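Side-chain contacts in chymotrypsin (Cellulomonas bogoriensis, PDB 2EA3), which probably cleaves peptide bonds as a serine endopeptidase of the chymotrypsin-like S1 family, this chain being the protease domain of a longer protein: residues A38-A41 against T46-G49; A48-S51 against Y57-V60; L69-N74 against R79-G84. All coordinates share one frame; numbering follows the deposited sequence.

Following the chain from the N terminus, three hairpins follow one another, the first two sharing a strand. Interaction 1 brings 46-49 back against 38-41 across a turn of four residues. Interaction 2 then closes the next turn by laying 57-60 along 48-51. The two share A48 and G49, since the strand 45-51 is the middle member of a three-strand run in the first barrel, and they touch where F47 and T40 pack on A58 and V60. Interaction 3 comes later, its centre about 21 to 22 Å from the other two: it closes the small hairpin 71-73/79-81, which lies in sequence between the two barrels and packs on strands of the second. None of the three nests within or crosses another.

Interaction 1. Residues A38-A41 against T46-G49; sequences ATTA and TFAG
T40 and F47 are aimed at each other by their first torsions. In T40, OG1 sits between the backbone N and the carbonyl carbon (chi1 61°), which leaves CG2 anti to the carbonyl carbon and directed at the ring; in F47, CG lies anti to its own carbonyl carbon (chi1 -81°), which places CD1 and CE1 facing A38 and T40. The two side chains cross at about a right angle, and the methyl T40 CG2 comes within 3.5 Å of F47 CE1 obliquely. Threonine serves both needs, because OG1 turns back to bond to P43 O while the methyl is left for the aromatic group. A38 is small enough for the ring to come close, its CB 4.0 Å from F47 CD1.

The backbone is tied through A38 O, which accepts a hydrogen bond from F47 N at 2.8 Å. The same oxygen receives a CA-H contact from T46 CA at 3.3 Å and lies near the plane of the phenyl ring, at its edge. On the other face of the sheet T39 and T46 form a non-hydrogen-bonded antiparallel pair, where beta-branched residues suit the extended chain.

Chemically, one carbonyl makes the single hydrogen bond between the segments, and the side chains meet mainly through apolar atoms: the buried F47 ring, packed also on Y9 and I11, lies where strands 39-41 and 45-51 meet strand 8-11, which closes the barrel.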
ATOM      1  N   ALA A  38     -16.447  -1.839  -6.084  1.00 15.43           N
ATOM      2  CA  ALA A  38     -16.653  -1.964  -4.638  1.00 15.69           C
ATOM      3  C   ALA A  38     -16.544  -0.586  -3.996  1.00 16.28           C
ATOM      4  O   ALA A  38     -15.803   0.271  -4.466  1.00 16.31           O
ATOM      5  CB  ALA A  38     -15.647  -2.961  -3.999  1.00 16.07           C
ATOM      6  N   THR A  39     -17.311  -0.359  -2.944  1.00 16.19           N
ATOM      7  CA  THR A  39     -17.307   0.950  -2.326  1.00 16.44           C
ATOM      8  C   THR A  39     -16.544   0.861  -1.008  1.00 15.16           C
ATOM      9  O   THR A  39     -16.545  -0.177  -0.342  1.00 15.96           O
ATOM     10  CB  THR A  39     -18.734   1.487  -2.105  1.00 17.08           C
ATOM     11  OG1 THR A  39     -19.439   0.579  -1.277  1.00 21.25           O
ATOM     12  CG2 THR A  39     -19.481   1.600  -3.430  1.00 17.65           C
ATOM     13  N   THR A  40     -15.882   1.953  -0.660  1.00 14.40           N
ATOM     14  CA  THR A  40     -15.161   2.074   0.599  1.00 13.06           C
ATOM     15  C   THR A  40     -15.801   3.112   1.519  1.00 13.49           C
ATOM     16  O   THR A  40     -16.573   3.958   1.068  1.00 13.19           O
ATOM     17  CB  THR A  40     -13.701   2.507   0.344  1.00 12.84           C
ATOM     18  OG1 THR A  40     -13.689   3.780  -0.298  1.00 11.30           O
ATOM     19  CG2 THR A  40     -12.982   1.489  -0.569  1.00 12.20           C
ATOM     20  N   ALA A  41     -15.465   3.043   2.808  1.00 13.41           N
ATOM     21  CA  ALA A  41     -15.772   4.129   3.738  1.00 13.66           C
ATOM     22  C   ALA A  41     -14.479   4.517   4.458  1.00 13.93           C
ATOM     23  O   ALA A  41     -13.526   3.731   4.489  1.00 13.86           O
ATOM     24  CB  ALA A  41     -16.850   3.706   4.741  1.00 13.43           C
ATOM     25  N   THR A  46     -14.780   4.586  -4.368  1.00 12.32           N
ATOM     26  CA  THR A  46     -15.134   3.431  -5.181  1.00 12.66           C
ATOM     27  C   THR A  46     -13.892   2.900  -5.873  1.00 11.90           C
ATOM     28  O   THR A  46     -13.165   3.674  -6.494  1.00 11.53           O
ATOM     29  CB  THR A  46     -16.126   3.879  -6.271  1.00 12.82           C
ATOM     30  OG1 THR A  46     -17.222   4.560  -5.643  1.00 15.34           O
ATOM     31  CG2 THR A  46     -16.633   2.713  -7.082  1.00 13.83           C
ATOM     32  N   PHE A  47     -13.669   1.589  -5.802  1.00 11.53           N
ATOM     33  CA  PHE A  47     -12.591   0.955  -6.598  1.00 11.74           C
ATOM     34  C   PHE A  47     -12.821   1.228  -8.083  1.00 12.23           C
ATOM     35  O   PHE A  47     -13.911   0.948  -8.602  1.00 12.45           O
ATOM     36  CB  PHE A  47     -12.510  -0.549  -6.346  1.00 11.03           C
ATOM     37  CG  PHE A  47     -11.774  -0.902  -5.096  1.00 12.43           C
ATOM     38  CD1 PHE A  47     -12.381  -0.741  -3.854  1.00 12.57           C
ATOM     39  CD2 PHE A  47     -10.476  -1.396  -5.151  1.00 10.95           C
ATOM     40  CE1 PHE A  47     -11.700  -1.045  -2.674  1.00 12.91           C
ATOM     41  CE2 PHE A  47      -9.792  -1.729  -3.977  1.00 12.59           C
ATOM     42  CZ  PHE A  47     -10.412  -1.546  -2.733  1.00 12.42           C
ATOM     43  N   ALA A  48     -11.817   1.807  -8.733  1.00 12.28           N
ATOM     44  CA  ALA A  48     -11.908   2.179 -10.153  1.00 14.06           C
ATOM     45  C   ALA A  48     -10.807   1.517 -10.984  1.00 15.03           C
ATOM     46  O   ALA A  48     -10.387   2.033 -12.014  1.00 18.17           O
ATOM     47  CB  ALA A  48     -11.866   3.678 -10.310  1.00 14.11           C
ATOM     48  N   GLY A  49     -10.404   0.335 -10.572  1.00 14.78           N
ATOM     49  CA  GLY A  49      -9.393  -0.425 -11.288  1.00 14.20           C
ATOM     50  C   GLY A  49      -8.732  -1.298 -10.249  1.00 14.39           C
ATOM     51  O   GLY A  49      -8.362  -0.810  -9.152  1.00 13.83           O
TER

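Interaction 2. Residues A48-S51 against Y57-V60; sequences AGSS and YAFV
Y57 O is gripped by two successive residues: S51 N donates a nearly straight hydrogen bond to it at 2.8 Å, and S50 CA adds a weaker C-H contact at 3.4 Å. The return bond, Y57 N to S51 O, closes the hydrogen-bonded pair S51/Y57 of this antiparallel hairpin. Further along, G49 O accepts F59 N at 2.9 Å, while A48 N gives its hydrogen to F59 O at 2.8 Å, so that two residues, A48 and G49, face the single F59: a beta bulge in strand 45-51.

Over the S51/Y57 pair the side chains meet as a CH-pi contact. The tyrosine torsion (chi1 61°) sets CG between the backbone N and the carbonyl carbon and swings the ring across the partner strand, where S51 CB rests over one face, 3.9 Å from the ring centroid and displaced toward the rim at CE2. Serine fits because its CB makes this contact while OG turns off to bond N55 OD1. With an alanine at Y57, S51 CB would probably lose its aromatic cover and a gap is likely to open beside I172 and A175 of helix 169-176.

The opposite face carries S50 and A58, whose small CB groups are 4.0 Å apart; S50 OG bonds to G34 O, and the buried A58 leaves room for F47. The bulge accounts for the glycine: G49 takes backbone angles (phi 153°) at which any CB would strike the preceding carbonyl oxygen. A48 CB, short and exposed, brushes F59 CD2 at the far end.

Such a hairpin of neighbouring strands is part of the first six-stranded barrel of the chymotrypsin fold, with Y57 near the presumed Ser-His-Asp triad.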
ATOM      1  N   ALA A  48     -11.817   1.807  -8.733  1.00 12.28           N
ATOM      2  CA  ALA A  48     -11.908   2.179 -10.153  1.00 14.06           C
ATOM      3  C   ALA A  48     -10.807   1.517 -10.984  1.00 15.03           C
ATOM      4  O   ALA A  48     -10.387   2.033 -12.014  1.00 18.17           O
ATOM      5  CB  ALA A  48     -11.866   3.678 -10.310  1.00 14.11           C
ATOM      6  N   GLY A  49     -10.404   0.335 -10.572  1.00 14.78           N
ATOM      7  CA  GLY A  49      -9.393  -0.425 -11.288  1.00 14.20           C
ATOM      8  C   GLY A  49      -8.732  -1.298 -10.249  1.00 14.39           C
ATOM      9  O   GLY A  49      -8.362  -0.810  -9.152  1.00 13.83           O
ATOM     10  N   SER A  50      -8.634  -2.589 -10.557  1.00 13.38           N
ATOM     11  CA  SER A  50      -8.045  -3.562  -9.630  1.00 13.65           C
ATOM     12  C   SER A  50      -7.451  -4.702 -10.423  1.00 13.66           C
ATOM     13  O   SER A  50      -8.116  -5.263 -11.314  1.00 14.07           O
ATOM     14  CB  SER A  50      -9.091  -4.114  -8.651  1.00 13.66           C
ATOM     15  OG  SER A  50      -8.500  -5.003  -7.712  1.00 16.37           O
ATOM     16  N   SER A  51      -6.205  -5.040 -10.105  1.00 12.04           N
ATOM     17  CA  SER A  51      -5.511  -6.130 -10.765  1.00 12.60           C
ATOM     18  C   SER A  51      -4.941  -7.081  -9.720  1.00 12.78           C
ATOM     19  O   SER A  51      -4.040  -6.710  -8.965  1.00 12.16           O
ATOM     20  CB  SER A  51      -4.390  -5.602 -11.652  1.00 12.63           C
ATOM     21  OG  SER A  51      -3.845  -6.664 -12.426  1.00 13.26           O
ATOM     22  N   TYR A  57      -2.610  -4.634  -7.311  1.00  9.78           N
ATOM     23  CA  TYR A  57      -2.826  -3.198  -7.186  1.00  9.60           C
ATOM     24  C   TYR A  57      -4.241  -2.785  -7.484  1.00  8.99           C
ATOM     25  O   TYR A  57      -4.955  -3.476  -8.204  1.00  8.53           O
ATOM     26  CB  TYR A  57      -1.848  -2.356  -8.028  1.00 10.48           C
ATOM     27  CG  TYR A  57      -1.861  -2.557  -9.537  1.00 11.25           C
ATOM     28  CD1 TYR A  57      -0.802  -3.196 -10.178  1.00 11.76           C
ATOM     29  CD2 TYR A  57      -2.933  -2.105 -10.325  1.00 12.68           C
ATOM     30  CE1 TYR A  57      -0.808  -3.385 -11.594  1.00 12.40           C
ATOM     31  CE2 TYR A  57      -2.932  -2.269 -11.731  1.00 12.90           C
ATOM     32  CZ  TYR A  57      -1.876  -2.897 -12.351  1.00 13.14           C
ATOM     33  OH  TYR A  57      -1.900  -3.059 -13.733  1.00 14.52           O
ATOM     34  N   ALA A  58      -4.603  -1.626  -6.946  1.00  8.91           N
ATOM     35  CA  ALA A  58      -5.919  -1.046  -7.175  1.00 10.01           C
ATOM     36  C   ALA A  58      -5.870   0.442  -6.970  1.00 10.37           C
ATOM     37  O   ALA A  58      -4.993   0.958  -6.285  1.00 10.60           O
ATOM     38  CB  ALA A  58      -6.964  -1.690  -6.267  1.00  9.48           C
ATOM     39  N   PHE A  59      -6.836   1.124  -7.567  1.00 10.37           N
ATOM     40  CA  PHE A  59      -6.993   2.552  -7.416  1.00 10.66           C
ATOM     41  C   PHE A  59      -8.402   2.768  -6.905  1.00 11.36           C
ATOM     42  O   PHE A  59      -9.358   2.217  -7.469  1.00 11.70           O
ATOM     43  CB  PHE A  59      -6.818   3.237  -8.785  1.00 10.78           C
ATOM     44  CG  PHE A  59      -7.308   4.664  -8.827  1.00 11.63           C
ATOM     45  CD1 PHE A  59      -6.807   5.627  -7.952  1.00 10.03           C
ATOM     46  CD2 PHE A  59      -8.268   5.041  -9.768  1.00 15.29           C
ATOM     47  CE1 PHE A  59      -7.265   6.946  -8.002  1.00 12.27           C
ATOM     48  CE2 PHE A  59      -8.735   6.375  -9.802  1.00 15.47           C
ATOM     49  CZ  PHE A  59      -8.218   7.314  -8.932  1.00 13.00           C
ATOM     50  N   VAL A  60      -8.533   3.578  -5.855  1.00 11.02           N
ATOM     51  CA  VAL A  60      -9.846   3.907  -5.299  1.00 11.88           C
ATOM     52  C   VAL A  60     -10.087   5.392  -5.547  1.00 12.05           C
ATOM     53  O   VAL A  60      -9.310   6.235  -5.100  1.00 11.50           O
ATOM     54  CB  VAL A  60      -9.931   3.546  -3.780  1.00 12.18           C
ATOM     55  CG1 VAL A  60     -11.290   4.011  -3.154  1.00 11.57           C
ATOM     56  CG2 VAL A  60      -9.707   2.053  -3.564  1.00 12.91           C
TER

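Interaction 3. Residues L69-N74 against R79-G84; sequences LAQVNN and RVQVAG. With SO4 (sulfate ion), chain C.
V72 and V82 meet through their CG2 methyls at 3.7 Å on the tightly packed side of this hairpin, where V80 also lies and N74 CB reaches V80 CG2. Branched aliphatic residues suit this face, which is turned toward the protein. V72 and V80 are in addition a hydrogen-bonded pair: each backbone N donates to the other's O at 2.8 Å. Just before the strand, at the corner of the chain where A70 centres an inverse gamma turn, A70 O accepts a hydrogen bond from V82 N at 2.9 Å, the donor standing well above the carbonyl plane.

The other face, with Q71, N73 and R79, is looser and wetter. The long, exposed R79 can cross Q71 and still offer its guanidinium to water and a sulfate. R79 CB lies 3.5 Å from Q71 OE1; beyond CG, the bend at chi2 (105°) brings NE to a water. Amide and guanidinium planes stand 75° apart, so the two groups do not stack. That water joins them instead, accepting hydrogens from Q71 NE2 and R79 NE, each at 2.8 Å. The two terminal nitrogens of R79 donate to a sulfate ion, probably from the crystallisation liquor: NH1 reaches O4 of the sulfate at 3.0 Å and NH2 reaches O2, both through rather bent bonds.

Around the hairpin, I4 of strand 2-5 touches N73 and R79, and that strand's G5 shares backbone bonds with Q71 and N73. V72 and V80 pack on L142 of strand 140-143, while N74 and V80 meet W103 of strand 102-110.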
ATOM      1  N   LEU A  69      -3.727  13.789   1.201  1.00 13.00           N
ATOM      2  CA  LEU A  69      -2.514  14.362   1.760  1.00 13.35           C
ATOM      3  C   LEU A  69      -1.306  13.579   1.322  1.00 13.17           C
ATOM      4  O   LEU A  69      -1.365  12.353   1.206  1.00 12.61           O
ATOM      5  CB  LEU A  69      -2.597  14.362   3.288  1.00 13.95           C
ATOM      6  CG  LEU A  69      -3.712  15.232   3.880  1.00 15.07           C
ATOM      7  CD1 LEU A  69      -3.687  15.132   5.396  1.00 19.27           C
ATOM      8  CD2 LEU A  69      -3.542  16.688   3.462  1.00 18.74           C
ATOM      9  N   ALA A  70      -0.197  14.283   1.110  1.00 12.21           N
ATOM     10  CA  ALA A  70       1.051  13.645   0.716  1.00 12.52           C
ATOM     11  C   ALA A  70       1.791  13.186   1.978  1.00 12.95           C
ATOM     12  O   ALA A  70       2.926  13.581   2.238  1.00 13.37           O
ATOM     13  CB  ALA A  70       1.887  14.607  -0.091  1.00 13.18           C
ATOM     14  N   GLN A  71       1.130  12.345   2.767  1.00 12.77           N
ATOM     15  CA  GLN A  71       1.655  11.952   4.079  1.00 13.53           C
ATOM     16  C   GLN A  71       1.375  10.490   4.332  1.00 13.30           C
ATOM     17  O   GLN A  71       0.422   9.930   3.783  1.00 13.82           O
ATOM     18  CB  GLN A  71       0.989  12.762   5.191  1.00 13.67           C
ATOM     19  CG  GLN A  71       1.205  14.261   5.082  1.00 17.96           C
ATOM     20  CD  GLN A  71       0.821  14.966   6.347  1.00 23.98           C
ATOM     21  OE1 GLN A  71       1.667  15.585   6.996  1.00 29.67           O
ATOM     22  NE2 GLN A  71      -0.429  14.843   6.740  1.00 23.98           N
ATOM     23  N   VAL A  72       2.227   9.888   5.155  1.00 13.26           N
ATOM     24  CA  VAL A  72       2.060   8.535   5.663  1.00 11.77           C
ATOM     25  C   VAL A  72       2.056   8.597   7.196  1.00 11.96           C
ATOM     26  O   VAL A  72       2.857   9.319   7.809  1.00 12.15           O
ATOM     27  CB  VAL A  72       3.179   7.575   5.138  1.00 11.68           C
ATOM     28  CG1 VAL A  72       3.089   6.224   5.823  1.00 11.35           C
ATOM     29  CG2 VAL A  72       3.098   7.414   3.602  1.00 11.10           C
ATOM     30  N   ASN A  73       1.133   7.876   7.818  1.00 11.50           N
ATOM     31  CA  ASN A  73       1.059   7.841   9.271  1.00 11.75           C
ATOM     32  C   ASN A  73       2.252   7.060   9.838  1.00 11.75           C
ATOM     33  O   ASN A  73       2.470   5.914   9.440  1.00 12.39           O
ATOM     34  CB  ASN A  73      -0.245   7.162   9.670  1.00 10.52           C
ATOM     35  CG  ASN A  73      -0.573   7.321  11.142  1.00 11.82           C
ATOM     36  OD1 ASN A  73       0.275   7.723  11.947  1.00 10.40           O
ATOM     37  ND2 ASN A  73      -1.813   6.987  11.503  1.00 10.67           N
ATOM     38  N   ASN A  74       3.027   7.662  10.753  1.00 11.85           N
ATOM     39  CA  ASN A  74       4.117   6.892  11.399  1.00 12.80           C
ATOM     40  C   ASN A  74       3.717   6.140  12.663  1.00 13.17           C
ATOM     41  O   ASN A  74       4.555   5.461  13.285  1.00 13.14           O
ATOM     42  CB  ASN A  74       5.371   7.751  11.641  1.00 13.02           C
ATOM     43  CG  ASN A  74       5.182   8.791  12.734  1.00 14.87           C
ATOM     44  OD1 ASN A  74       4.222   8.764  13.496  1.00 14.54           O
ATOM     45  ND2 ASN A  74       6.119   9.727  12.806  1.00 19.15           N
ATOM     46  N   ARG A  79       3.608  12.348  11.063  1.00 17.65           N
ATOM     47  CA  ARG A  79       3.425  11.969   9.667  1.00 18.27           C
ATOM     48  C   ARG A  79       4.734  12.076   8.935  1.00 18.02           C
ATOM     49  O   ARG A  79       5.629  12.842   9.335  1.00 18.26           O
ATOM     50  CB  ARG A  79       2.331  12.796   8.989  1.00 18.93           C
ATOM     51  CG  ARG A  79       0.899  12.214   9.206  1.00 21.26           C
ATOM     52  CD  ARG A  79       0.195  13.067  10.189  1.00 26.89           C
ATOM     53  NE  ARG A  79      -1.154  12.613  10.504  1.00 26.71           N
ATOM     54  CZ  ARG A  79      -1.448  11.710  11.439  1.00 28.79           C
ATOM     55  NH1 ARG A  79      -0.493  11.112  12.147  1.00 24.33           N
ATOM     56  NH2 ARG A  79      -2.715  11.396  11.663  1.00 30.39           N
ATOM     57  N   VAL A  80       4.861  11.259   7.901  1.00 17.44           N
ATOM     58  CA  VAL A  80       6.012  11.285   7.044  1.00 17.76           C
ATOM     59  C   VAL A  80       5.563  11.898   5.723  1.00 17.66           C
ATOM     60  O   VAL A  80       4.589  11.437   5.105  1.00 16.67           O
ATOM     61  CB  VAL A  80       6.580   9.865   6.814  1.00 17.85           C
ATOM     62  CG1 VAL A  80       7.797   9.905   5.873  1.00 18.49           C
ATOM     63  CG2 VAL A  80       6.931   9.214   8.156  1.00 19.73           C
ATOM     64  N   GLN A  81       6.298  12.912   5.278  1.00 17.66           N
ATOM     65  CA  GLN A  81       6.040  13.523   3.983  1.00 18.67           C
ATOM     66  C   GLN A  81       6.466  12.594   2.846  1.00 18.30           C
ATOM     67  O   GLN A  81       7.582  12.048   2.841  1.00 19.29           O
ATOM     68  CB  GLN A  81       6.752  14.874   3.859  1.00 19.74           C
ATOM     69  CG  GLN A  81       6.031  16.024   4.536  1.00 25.05           C
ATOM     70  CD  GLN A  81       4.805  16.491   3.761  1.00 29.95           C
ATOM     71  OE1 GLN A  81       4.725  16.361   2.531  1.00 33.77           O
ATOM     72  NE2 GLN A  81       3.841  17.040   4.482  1.00 33.84           N
ATOM     73  N   VAL A  82       5.566  12.412   1.891  1.00 16.76           N
ATOM     74  CA  VAL A  82       5.881  11.697   0.654  1.00 17.10           C
ATOM     75  C   VAL A  82       6.392  12.695  -0.382  1.00 17.12           C
ATOM     76  O   VAL A  82       5.645  13.577  -0.826  1.00 16.95           O
ATOM     77  CB  VAL A  82       4.654  10.950   0.090  1.00 16.92           C
ATOM     78  CG1 VAL A  82       5.027  10.192  -1.160  1.00 18.77           C
ATOM     79  CG2 VAL A  82       4.103  10.007   1.129  1.00 17.45           C
ATOM     80  N   ALA A  83       7.660  12.547  -0.751  1.00 16.42           N
ATOM     81  CA  ALA A  83       8.335  13.516  -1.619  1.00 17.34           C
ATOM     82  C   ALA A  83       8.444  13.079  -3.089  1.00 17.36           C
ATOM     83  O   ALA A  83       8.674  13.904  -3.973  1.00 18.05           O
ATOM     84  CB  ALA A  83       9.716  13.839  -1.054  1.00 17.94           C
ATOM     85  N   GLY A  84       8.261  11.789  -3.356  1.00 16.50           N
ATOM     86  CA  GLY A  84       8.443  11.259  -4.708  1.00 15.80           C
ATOM     87  C   GLY A  84       8.281   9.753  -4.682  1.00 15.83           C
ATOM     88  O   GLY A  84       7.843   9.181  -3.663  1.00 15.33           O
TER
HETATM   89  S   SO4 C 191      -2.716  10.048  15.260  1.00 61.85           S
HETATM   90  O1  SO4 C 191      -2.814   8.607  15.044  1.00 62.08           O
HETATM   91  O2  SO4 C 191      -3.643  10.740  14.371  1.00 61.93           O
HETATM   92  O3  SO4 C 191      -3.044  10.360  16.647  1.00 62.22           O
HETATM   93  O4  SO4 C 191      -1.362  10.512  14.983  1.00 62.14           O
HETATM   94  O   HOH W   1      -2.097  14.808   8.954  1.00 25.74           O